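Local coordinates for protein acarbose Kinase Mak1 (Uncultured bacterium, PDB 6WB4) that probably phosphorylates the antidiabetic drug acarbose at the expense of ATP, as a microbiome-derived carbohydrate kinase of the pfkB family, at residues T179-W184 / D199-S204; V203-L208 / V229-E234; L247-I252 / A286-A291. All blocks are in the same frame, centred on the assembly; numbering follows the deposited sequence.

How the contacts relate
All three contacts belong to the same large sheet or its helical cover. Contact 1 is buried near the middle of the chain. Contact 2 is partly buried and lies one strand further out. Both use strand 200-204 and share V203 and S204, and they touch where F202 CB meets M230 CE. Both have parallel backbone hydrogen bonds. Contact 1 adds a hydrogen-bonded carbohydrate, whereas contact 2 lies against the ATP ribose. Contact 3 is different. There edge strand 247-249 meets a helix through apolar side chains alone. It reaches contact 2 through P251, which packs on S233 and E234, but does not touch contact 1.

Contact 1. Residues T179-W184 / D199-S204; sequences TDLHDW and DYVFVS. With AC1 (4,6-dideoxy-4-{[(1S,4R,5S,6S)-4,5,6-trihydroxy-3-(hydroxymethyl)cyclohex-2-en-1-yl]amino}-alpha-D-glucopyranose), chain D; ATP (adenosine-5'-triphosphate), chain H.
F202 O is approached by two groups of segment 179-184. L181 N donates to it at 2.7 Å, nearly straight (168° at the hydrogen), and D180 CA makes a CA-H...O contact at 3.4 Å. The ladder is parallel. T179 N gives to Y200 O, and T179 O takes F202 N at 2.9 Å while lying at the edge of the F202 ring. Past D180 the chain turns, yet S204 N still reaches H182 O, from above the carbonyl plane.

V201 and V203 meet the side chain of L181. L181 puts CD1 against V201 CG1 at 3.7 Å, and its CB lies 3.9 Å from V203 CG2. V203 CG2 is anti to the backbone N, which brings it beside L181. L181 also touches F194 and A195 of helix 192-195.

The turn is shaped by D180. Its OD1 accepts H182 N at 3.0 Å, an Asx turn, and its CG lies above one face of the H182 ring, toward the rim. H182 ND1 is near ATP O2G, and H182 CD2 is near AC1 C6. A calcium ion is also close to H182. D183 OD1 accepts from AC1 O3 at 3.0 Å and, weakly, from AC1 O2; R126 and H62 are also hydrogen-bonded to AC1.

The arrangement is a beta-alpha-beta unit of a pfkB-type kinase, with acarbose and ATP bound at the C-terminal ends of its parallel strands.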
loop_
_atom_site.group_PDB
_atom_site.type_symbol
_atom_site.label_atom_id
_atom_site.label_comp_id
_atom_site.label_asym_id
_atom_site.label_seq_id
_atom_site.Cartn_x
_atom_site.Cartn_y
_atom_site.Cartn_z
ATOM N N THR B 179 -27.347 3.501 -10.073
ATOM C CA THR B 179 -26.046 2.857 -10.203
ATOM C C THR B 179 -25.076 3.772 -10.945
ATOM O O THR B 179 -25.490 4.632 -11.720
ATOM C CB THR B 179 -26.125 1.504 -10.955
ATOM O OG1 THR B 179 -24.847 0.852 -10.907
ATOM C CG2 THR B 179 -26.522 1.713 -12.418
ATOM N N ASP B 180 -23.781 3.572 -10.719
ATOM C CA ASP B 180 -22.770 4.388 -11.372
ATOM C C ASP B 180 -21.884 3.488 -12.228
ATOM O O ASP B 180 -21.051 2.749 -11.713
ATOM C CB ASP B 180 -21.940 5.144 -10.340
ATOM C CG ASP B 180 -21.027 6.185 -10.965
ATOM O OD1 ASP B 180 -20.824 6.155 -12.197
ATOM O OD2 ASP B 180 -20.492 7.026 -10.212
ATOM N N LEU B 181 -22.060 3.564 -13.540
ATOM C CA LEU B 181 -21.362 2.669 -14.462
ATOM C C LEU B 181 -19.885 3.029 -14.622
ATOM O O LEU B 181 -19.101 2.239 -15.144
ATOM C CB LEU B 181 -22.051 2.700 -15.824
ATOM C CG LEU B 181 -23.501 2.236 -15.761
ATOM C CD1 LEU B 181 -24.111 2.247 -17.133
ATOM C CD2 LEU B 181 -23.558 0.831 -15.184
ATOM N N HIS B 182 -19.516 4.209 -14.136
ATOM C CA HIS B 182 -18.160 4.732 -14.274
ATOM C C HIS B 182 -17.704 4.696 -15.725
ATOM O O HIS B 182 -18.496 4.955 -16.635
ATOM C CB HIS B 182 -17.206 3.949 -13.370
ATOM C CG HIS B 182 -17.616 3.973 -11.935
ATOM N ND1 HIS B 182 -17.569 5.118 -11.168
ATOM C CD2 HIS B 182 -18.128 3.006 -11.137
ATOM C CE1 HIS B 182 -18.017 4.849 -9.953
ATOM N NE2 HIS B 182 -18.362 3.575 -9.909
ATOM N N ASP B 183 -16.434 4.385 -15.944
ATOM C CA ASP B 183 -15.907 4.340 -17.301
ATOM C C ASP B 183 -16.389 3.077 -18.008
ATOM O O ASP B 183 -15.746 2.034 -17.959
ATOM C CB ASP B 183 -14.381 4.412 -17.279
ATOM C CG ASP B 183 -13.774 3.353 -16.394
ATOM O OD1 ASP B 183 -14.454 2.967 -15.426
ATOM O OD2 ASP B 183 -12.646 2.892 -16.667
ATOM N N TRP B 184 -17.525 3.191 -18.682
ATOM C CA TRP B 184 -18.100 2.082 -19.434
ATOM C C TRP B 184 -18.066 2.467 -20.902
ATOM O O TRP B 184 -18.372 3.606 -21.241
ATOM C CB TRP B 184 -19.531 1.793 -18.965
ATOM C CG TRP B 184 -20.206 0.649 -19.677
ATOM C CD1 TRP B 184 -19.686 -0.585 -19.918
ATOM C CD2 TRP B 184 -21.533 0.641 -20.236
ATOM N NE1 TRP B 184 -20.601 -1.365 -20.590
ATOM C CE2 TRP B 184 -21.739 -0.634 -20.800
ATOM C CE3 TRP B 184 -22.559 1.588 -20.320
ATOM C CZ2 TRP B 184 -22.931 -0.986 -21.437
ATOM C CZ3 TRP B 184 -23.746 1.235 -20.951
ATOM C CH2 TRP B 184 -23.919 -0.039 -21.499
ATOM N N ASP B 199 -33.186 2.595 -12.195
ATOM C CA ASP B 199 -34.071 3.713 -12.500
ATOM C C ASP B 199 -33.259 4.956 -12.853
ATOM O O ASP B 199 -33.598 5.686 -13.783
ATOM C CB ASP B 199 -35.018 3.992 -11.320
ATOM C CG ASP B 199 -35.907 2.796 -10.987
ATOM O OD1 ASP B 199 -36.599 2.289 -11.897
ATOM O OD2 ASP B 199 -35.903 2.342 -9.824
ATOM N N TYR B 200 -32.208 5.221 -12.084
ATOM C CA TYR B 200 -31.364 6.380 -12.344
ATOM C C TYR B 200 -29.959 5.908 -12.678
ATOM O O TYR B 200 -29.270 5.344 -11.829
ATOM C CB TYR B 200 -31.336 7.337 -11.144
ATOM C CG TYR B 200 -32.648 7.430 -10.387
ATOM C CD1 TYR B 200 -33.858 7.586 -11.056
ATOM C CD2 TYR B 200 -32.674 7.358 -9.003
ATOM C CE1 TYR B 200 -35.053 7.664 -10.369
ATOM C CE2 TYR B 200 -33.869 7.433 -8.305
ATOM C CZ TYR B 200 -35.055 7.586 -8.996
ATOM O OH TYR B 200 -36.246 7.658 -8.312
ATOM N N VAL B 201 -29.533 6.134 -13.915
ATOM C CA VAL B 201 -28.236 5.642 -14.363
ATOM C C VAL B 201 -27.218 6.770 -14.468
ATOM O O VAL B 201 -27.493 7.812 -15.062
ATOM C CB VAL B 201 -28.349 4.934 -15.735
ATOM C CG1 VAL B 201 -26.971 4.488 -16.252
ATOM C CG2 VAL B 201 -29.339 3.766 -15.663
ATOM N N PHE B 202 -26.051 6.560 -13.864
ATOM C CA PHE B 202 -24.948 7.510 -13.960
ATOM C C PHE B 202 -23.797 6.835 -14.693
ATOM O O PHE B 202 -23.504 5.661 -14.455
ATOM C CB PHE B 202 -24.491 7.993 -12.575
ATOM C CG PHE B 202 -25.567 8.692 -11.780
ATOM C CD1 PHE B 202 -26.467 7.966 -11.013
ATOM C CD2 PHE B 202 -25.687 10.077 -11.810
ATOM C CE1 PHE B 202 -27.461 8.613 -10.281
ATOM C CE2 PHE B 202 -26.680 10.728 -11.080
ATOM C CZ PHE B 202 -27.564 9.998 -10.316
ATOM N N VAL B 203 -23.141 7.567 -15.583
ATOM C CA VAL B 203 -22.010 7.006 -16.308
ATOM C C VAL B 203 -21.001 8.091 -16.674
ATOM O O VAL B 203 -21.369 9.248 -16.897
ATOM C CB VAL B 203 -22.475 6.263 -17.582
ATOM C CG1 VAL B 203 -23.201 7.221 -18.521
ATOM C CG2 VAL B 203 -21.293 5.574 -18.283
ATOM N N SER B 204 -19.727 7.711 -16.694
ATOM C CA SER B 204 -18.644 8.598 -17.095
ATOM C C SER B 204 -18.597 8.749 -18.600
ATOM O O SER B 204 -18.933 7.814 -19.330
ATOM C CB SER B 204 -17.304 8.070 -16.589
ATOM O OG SER B 204 -16.241 8.901 -17.021
HETATM C C1 AC1 D . -15.307 -0.463 -12.886
HETATM O O2 AC1 D . -13.889 0.203 -14.737
HETATM C C2 AC1 D . -14.438 0.632 -13.482
HETATM C C4A AC1 D . -10.715 4.598 -8.892
HETATM C C3 AC1 D . -13.317 1.050 -12.539
HETATM O O3 AC1 D . -12.761 2.276 -13.036
HETATM C C4 AC1 D . -13.793 1.252 -11.097
HETATM N N4A AC1 D . -12.655 1.142 -10.194
HETATM C C5 AC1 D . -14.875 0.266 -10.646
HETATM O O5 AC1 D . -15.848 0.021 -11.658
HETATM C C6 AC1 D . -15.628 0.800 -9.433
HETATM C C1B AC1 D . -11.691 2.228 -10.106
HETATM C C2B AC1 D . -10.855 2.131 -8.820
HETATM O O2B AC1 D . -11.273 1.006 -8.034
HETATM C C3B AC1 D . -10.905 3.402 -7.975
HETATM O O3B AC1 D . -9.902 3.368 -6.947
HETATM O O4 AC1 D . -10.508 5.807 -8.156
HETATM C C5B AC1 D . -11.992 4.658 -9.654
HETATM C C7B AC1 D . -12.407 3.553 -10.267
HETATM C C6B AC1 D . -12.838 5.904 -9.710
HETATM O O6B AC1 D . -14.203 5.537 -9.456
HETATM P PG ATP H . -14.935 8.674 -10.449
HETATM O O1G ATP H . -13.530 9.190 -10.241
HETATM O O2G ATP H . -15.063 7.599 -11.504
HETATM O O3G ATP H . -15.687 8.389 -9.172
HETATM P PB ATP H . -15.387 10.470 -12.570
HETATM O O1B ATP H . -13.900 10.715 -12.676
HETATM O O2B ATP H . -16.084 9.582 -13.576
HETATM O O3B ATP H . -15.717 9.929 -11.087
HETATM P PA ATP H . -15.941 12.984 -13.718
HETATM O O1A ATP H . -16.565 12.442 -14.983
HETATM O O2A ATP H . -14.495 13.425 -13.730
HETATM O O3A ATP H . -16.138 11.894 -12.548
HETATM O "O5'" ATP H . -16.845 14.205 -13.170
HETATM C "C5'" ATP H . -18.059 13.941 -12.460
HETATM C "C4'" ATP H . -18.837 15.220 -12.145
HETATM O "O4'" ATP H . -18.174 15.993 -11.137
HETATM C "C3'" ATP H . -19.015 16.124 -13.356
HETATM O "O3'" ATP H . -20.317 15.977 -13.922
HETATM C "C2'" ATP H . -18.833 17.533 -12.828
HETATM O "O2'" ATP H . -20.098 18.179 -12.645
HETATM C "C1'" ATP H . -18.115 17.375 -11.499
HETATM N N9 ATP H . -16.708 17.727 -11.789
HETATM C C8 ATP H . -15.700 16.849 -11.973
HETATM N N7 ATP H . -14.533 17.487 -12.243
HETATM C C5 ATP H . -14.797 18.808 -12.241
HETATM C C6 ATP H . -14.015 20.044 -12.450
HETATM N N6 ATP H . -12.691 19.986 -12.723
HETATM N N1 ATP H . -14.670 21.223 -12.359
HETATM C C2 ATP H . -15.987 21.288 -12.084
HETATM N N3 ATP H . -16.760 20.207 -11.881
HETATM C C4 ATP H . -16.231 18.962 -11.943
#

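Contact 2. Residues V203-L208 / V229-E234; sequences VSAAAL and VMAGSE. With ATP (adenosine-5'-triphosphate), chain H.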
loop_
_atom_site.group_PDB
_atom_site.type_symbol
_atom_site.label_atom_id
_atom_site.label_comp_id
_atom_site.label_asym_id
_atom_site.label_seq_id
_atom_site.Cartn_x
_atom_site.Cartn_y
_atom_site.Cartn_z
ATOM N N VAL B 203 -23.141 7.567 -15.583
ATOM C CA VAL B 203 -22.010 7.006 -16.308
ATOM C C VAL B 203 -21.001 8.091 -16.674
ATOM O O VAL B 203 -21.369 9.248 -16.897
ATOM C CB VAL B 203 -22.475 6.263 -17.582
ATOM C CG1 VAL B 203 -23.201 7.221 -18.521
ATOM C CG2 VAL B 203 -21.293 5.574 -18.283
ATOM N N SER B 204 -19.727 7.711 -16.694
ATOM C CA SER B 204 -18.644 8.598 -17.095
ATOM C C SER B 204 -18.597 8.749 -18.600
ATOM O O SER B 204 -18.933 7.814 -19.330
ATOM C CB SER B 204 -17.304 8.070 -16.589
ATOM O OG SER B 204 -16.241 8.901 -17.021
ATOM N N ALA B 205 -18.207 9.928 -19.069
ATOM C CA ALA B 205 -18.021 10.143 -20.505
ATOM C C ALA B 205 -16.696 9.564 -20.991
ATOM O O ALA B 205 -16.541 9.261 -22.172
ATOM C CB ALA B 205 -18.095 11.618 -20.835
ATOM N N ALA B 206 -15.760 9.404 -20.058
ATOM C CA ALA B 206 -14.355 9.104 -20.347
ATOM C C ALA B 206 -14.101 8.028 -21.405
ATOM O O ALA B 206 -13.205 8.178 -22.237
ATOM C CB ALA B 206 -13.650 8.714 -19.049
ATOM N N ALA B 207 -14.900 6.966 -21.393
ATOM C CA ALA B 207 -14.667 5.833 -22.286
ATOM C C ALA B 207 -15.843 5.610 -23.229
ATOM O O ALA B 207 -15.997 4.531 -23.800
ATOM C CB ALA B 207 -14.389 4.576 -21.478
ATOM N N LEU B 208 -16.672 6.633 -23.382
ATOM C CA LEU B 208 -17.943 6.502 -24.077
ATOM C C LEU B 208 -17.830 6.799 -25.562
ATOM O O LEU B 208 -17.769 7.952 -25.976
ATOM C CB LEU B 208 -18.978 7.418 -23.418
ATOM C CG LEU B 208 -20.401 6.898 -23.186
ATOM C CD1 LEU B 208 -20.430 5.479 -22.656
ATOM C CD2 LEU B 208 -21.060 7.827 -22.189
ATOM N N VAL B 229 -24.748 11.666 -17.816
ATOM C CA VAL B 229 -23.374 11.520 -18.268
ATOM C C VAL B 229 -22.526 12.609 -17.658
ATOM O O VAL B 229 -22.783 13.794 -17.854
ATOM C CB VAL B 229 -23.260 11.576 -19.800
ATOM C CG1 VAL B 229 -21.826 11.313 -20.226
ATOM C CG2 VAL B 229 -24.204 10.555 -20.434
HETATM N N MSE B 230 -21.516 12.202 -16.905
HETATM C CA MSE B 230 -20.619 13.153 -16.272
HETATM C C MSE B 230 -19.354 13.329 -17.107
HETATM O O MSE B 230 -18.819 12.360 -17.654
HETATM C CB MSE B 230 -20.305 12.696 -14.849
HETATM C CG MSE B 230 -21.480 12.934 -13.901
HETATM SE SE MSE B 230 -21.557 11.729 -12.381
HETATM C CE MSE B 230 -21.514 10.048 -13.360
ATOM N N ALA B 231 -18.897 14.573 -17.222
ATOM C CA ALA B 231 -17.814 14.903 -18.144
ATOM C C ALA B 231 -16.747 15.788 -17.509
ATOM O O ALA B 231 -15.910 16.360 -18.207
ATOM C CB ALA B 231 -18.376 15.571 -19.372
ATOM N N GLY B 232 -16.787 15.896 -16.188
ATOM C CA GLY B 232 -15.783 16.632 -15.445
ATOM C C GLY B 232 -15.629 18.079 -15.866
ATOM O O GLY B 232 -16.444 18.930 -15.504
ATOM N N SER B 233 -14.584 18.341 -16.648
ATOM C CA SER B 233 -14.205 19.692 -17.054
ATOM C C SER B 233 -15.352 20.464 -17.694
ATOM O O SER B 233 -15.551 21.644 -17.408
ATOM C CB SER B 233 -13.025 19.635 -18.021
ATOM O OG SER B 233 -11.996 18.810 -17.508
ATOM N N GLU B 234 -16.106 19.794 -18.557
ATOM C CA GLU B 234 -17.214 20.436 -19.249
ATOM C C GLU B 234 -18.575 20.135 -18.613
ATOM O O GLU B 234 -19.616 20.252 -19.268
ATOM C CB GLU B 234 -17.216 20.020 -20.721
ATOM C CG GLU B 234 -17.355 18.533 -20.938
ATOM C CD GLU B 234 -17.473 18.173 -22.400
ATOM O OE1 GLU B 234 -17.248 19.064 -23.245
ATOM O OE2 GLU B 234 -17.796 17.003 -22.704
HETATM P PG ATP H . -14.935 8.674 -10.449
HETATM O O1G ATP H . -13.530 9.190 -10.241
HETATM O O2G ATP H . -15.063 7.599 -11.504
HETATM O O3G ATP H . -15.687 8.389 -9.172
HETATM P PB ATP H . -15.387 10.470 -12.570
HETATM O O1B ATP H . -13.900 10.715 -12.676
HETATM O O2B ATP H . -16.084 9.582 -13.576
HETATM O O3B ATP H . -15.717 9.929 -11.087
HETATM P PA ATP H . -15.941 12.984 -13.718
HETATM O O1A ATP H . -16.565 12.442 -14.983
HETATM O O2A ATP H . -14.495 13.425 -13.730
HETATM O O3A ATP H . -16.138 11.894 -12.548
HETATM O "O5'" ATP H . -16.845 14.205 -13.170
HETATM C "C5'" ATP H . -18.059 13.941 -12.460
HETATM C "C4'" ATP H . -18.837 15.220 -12.145
HETATM O "O4'" ATP H . -18.174 15.993 -11.137
HETATM C "C3'" ATP H . -19.015 16.124 -13.356
HETATM O "O3'" ATP H . -20.317 15.977 -13.922
HETATM C "C2'" ATP H . -18.833 17.533 -12.828
HETATM O "O2'" ATP H . -20.098 18.179 -12.645
HETATM C "C1'" ATP H . -18.115 17.375 -11.499
HETATM N N9 ATP H . -16.708 17.727 -11.789
HETATM C C8 ATP H . -15.700 16.849 -11.973
HETATM N N7 ATP H . -14.533 17.487 -12.243
HETATM C C5 ATP H . -14.797 18.808 -12.241
HETATM C C6 ATP H . -14.015 20.044 -12.450
HETATM N N6 ATP H . -12.691 19.986 -12.723
HETATM N N1 ATP H . -14.670 21.223 -12.359
HETATM C C2 ATP H . -15.987 21.288 -12.084
HETATM N N3 ATP H . -16.760 20.207 -11.881
HETATM C C4 ATP H . -16.231 18.962 -11.943
#
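V203 and V229 pair side by side in a beta-alpha-beta unit, in which helix 211-221 carries the chain from strand 200-204 to strand 226-230. The strands are parallel neighbours in the large sheet of the pfkB fold. V229 and V203 have the most surface buried here, followed by M230, a methionine present as selenomethionine through labelling.

The two valines point the same way from the sheet, and V203 CG1 meets V229 CG2 at 4.0 Å. The other branch of V229, CG1, is anti to the backbone N (chi1 -176°). That turns it toward the end of the strand, where A205 CB touches it at 3.8 Å. L208 CD2 comes over the same CG1 from the following turn. W239 and R237 of strand 236-240 also touch the side chain of V229.

M230 and S204 occupy the other face. M230 N donates to V203 O at 3.0 Å, and M230 O accepts A205 N at 2.9 Å, so the residue is held at both backbone ends. Its side chain lies between sheet and nucleotide. CB and CG lie by the ribose and its C5' arm, with CG 3.3 Å from ATP O3'. The chain folds back about the CG-SE bond (chi3 -54°), which brings CE to the backbone of V203.

Beyond the pairing the two segments diverge. A205 to L208 form a type I turn. A231 and G232 make a classic beta bulge opposite G235, whose carbonyl oxygen is hydrogen-bonded to ATP. S204 OG accepts A206 N at 3.1 Å in an ST turn and lies 3.5 Å from ATP O2B.

Contact 3. Residues L247-I252 / A286-A291; sequences LRISPI and AARAGA
Strand 247-249 and helix segment 286-291 run in nearly the same direction. Their axes pass 9.5 Å apart at an angle of 26°. The nearest CA atoms across the segments are those of I249 and R288, 6.9 Å apart. The two backbones are not hydrogen-bonded to each other, and the contact rests on side chains.

I249 faces the helix and lies against two alanines one turn apart. With CG1 anti to the carbonyl carbon (chi1 -60°), the longer branch runs back along the strand to A287. CD1 then meets A287 CB at 3.8 Å. CG2 points the other way along the strand and rests 4.0 Å from A291 CB. V238 of the next strand, 236-240, also touches both I249 and A287.

After the strand the chain passes S250 and P251, and I252 turns back to the helix. It reaches out in an extended chain (chi2 -175°), and CD1 ends 4.0 Å from A291 CB. The methyl of A291 thus meets both isoleucines. I252 continues onto V292 and A295 of the same helix.

R288 gives its aliphatic part, with CG 4.3 Å from I249 CG2. Its guanidinium leads off to L317, whose carbonyl oxygen accepts from NH1.

Here helix 283-298 covers the edge strand of the large sheet. Such helix-on-sheet layering is characteristic of the alpha/beta fold of pfkB kinases, and at this end it borders the ATP pocket, where P251 touches the nucleotide.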
loop_
_atom_site.group_PDB
_atom_site.type_symbol
_atom_site.label_atom_id
_atom_site.label_comp_id
_atom_site.label_asym_id
_atom_site.label_seq_id
_atom_site.Cartn_x
_atom_site.Cartn_y
_atom_site.Cartn_z
ATOM N N LEU B 247 -30.077 17.504 -21.486
ATOM C CA LEU B 247 -29.985 18.671 -20.615
ATOM C C LEU B 247 -28.523 18.882 -20.259
ATOM O O LEU B 247 -27.871 17.988 -19.718
ATOM C CB LEU B 247 -30.833 18.495 -19.352
ATOM C CG LEU B 247 -32.233 19.114 -19.388
ATOM C CD1 LEU B 247 -32.978 18.729 -20.668
ATOM C CD2 LEU B 247 -33.031 18.700 -18.161
ATOM N N ARG B 248 -28.000 20.055 -20.589
ATOM C CA ARG B 248 -26.595 20.343 -20.346
ATOM C C ARG B 248 -26.401 21.150 -19.065
ATOM O O ARG B 248 -27.045 22.179 -18.877
ATOM C CB ARG B 248 -26.019 21.087 -21.549
ATOM C CG ARG B 248 -26.174 20.304 -22.852
ATOM C CD ARG B 248 -25.564 21.022 -24.041
ATOM N NE ARG B 248 -24.954 20.083 -24.977
ATOM C CZ ARG B 248 -25.621 19.450 -25.937
ATOM N NH1 ARG B 248 -26.924 19.655 -26.091
ATOM N NH2 ARG B 248 -24.985 18.613 -26.744
ATOM N N ILE B 249 -25.530 20.676 -18.177
ATOM C CA ILE B 249 -25.294 21.367 -16.908
ATOM C C ILE B 249 -23.841 21.790 -16.770
ATOM O O ILE B 249 -22.960 20.964 -16.539
ATOM C CB ILE B 249 -25.676 20.512 -15.681
ATOM C CG1 ILE B 249 -27.155 20.137 -15.724
ATOM C CG2 ILE B 249 -25.443 21.294 -14.408
ATOM C CD1 ILE B 249 -27.427 18.863 -16.433
ATOM N N SER B 250 -23.614 23.093 -16.862
ATOM C CA SER B 250 -22.277 23.657 -16.799
ATOM C C SER B 250 -21.651 23.400 -15.438
ATOM O O SER B 250 -22.350 23.388 -14.422
ATOM C CB SER B 250 -22.324 25.158 -17.088
ATOM O OG SER B 250 -23.078 25.428 -18.258
ATOM N N PRO B 251 -20.330 23.176 -15.413
ATOM C CA PRO B 251 -19.656 22.981 -14.128
ATOM C C PRO B 251 -19.746 24.253 -13.295
ATOM O O PRO B 251 -19.958 25.333 -13.845
ATOM C CB PRO B 251 -18.209 22.661 -14.524
ATOM C CG PRO B 251 -18.046 23.244 -15.875
ATOM C CD PRO B 251 -19.390 23.174 -16.545
ATOM N N ILE B 252 -19.575 24.130 -11.986
ATOM C CA ILE B 252 -19.858 25.239 -11.085
ATOM C C ILE B 252 -18.604 25.693 -10.347
ATOM O O ILE B 252 -17.821 24.870 -9.881
ATOM C CB ILE B 252 -20.969 24.839 -10.084
ATOM C CG1 ILE B 252 -22.338 24.941 -10.756
ATOM C CG2 ILE B 252 -20.941 25.694 -8.849
ATOM C CD1 ILE B 252 -23.504 24.679 -9.840
ATOM N N ALA B 286 -32.195 18.536 -9.609
ATOM C CA ALA B 286 -31.401 17.483 -8.983
ATOM C C ALA B 286 -30.026 17.414 -9.642
ATOM O O ALA B 286 -29.022 17.115 -8.991
ATOM C CB ALA B 286 -32.109 16.140 -9.074
ATOM N N ALA B 287 -29.989 17.699 -10.938
ATOM C CA ALA B 287 -28.732 17.734 -11.670
ATOM C C ALA B 287 -27.843 18.877 -11.188
ATOM O O ALA B 287 -26.632 18.701 -11.038
ATOM C CB ALA B 287 -28.990 17.857 -13.160
ATOM N N ARG B 288 -28.439 20.044 -10.939
ATOM C CA ARG B 288 -27.667 21.192 -10.465
ATOM C C ARG B 288 -27.175 20.974 -9.043
ATOM O O ARG B 288 -26.058 21.367 -8.702
ATOM C CB ARG B 288 -28.477 22.486 -10.562
ATOM C CG ARG B 288 -28.148 23.301 -11.815
ATOM C CD ARG B 288 -28.810 24.668 -11.822
ATOM N NE ARG B 288 -27.998 25.678 -11.147
ATOM C CZ ARG B 288 -28.417 26.412 -10.119
ATOM N NH1 ARG B 288 -29.646 26.258 -9.646
ATOM N NH2 ARG B 288 -27.609 27.304 -9.568
ATOM N N ALA B 289 -27.991 20.331 -8.218
ATOM C CA ALA B 289 -27.527 19.938 -6.893
ATOM C C ALA B 289 -26.302 19.050 -7.063
ATOM O O ALA B 289 -25.293 19.237 -6.383
ATOM C CB ALA B 289 -28.621 19.214 -6.115
ATOM N N GLY B 290 -26.401 18.105 -8.000
ATOM C CA GLY B 290 -25.314 17.197 -8.332
ATOM C C GLY B 290 -24.056 17.950 -8.706
ATOM O O GLY B 290 -22.964 17.597 -8.253
ATOM N N ALA B 291 -24.198 18.983 -9.538
ATOM C CA ALA B 291 -23.044 19.796 -9.941
ATOM C C ALA B 291 -22.380 20.506 -8.754
ATOM O O ALA B 291 -21.146 20.572 -8.689
ATOM C CB ALA B 291 -23.458 20.815 -10.987
#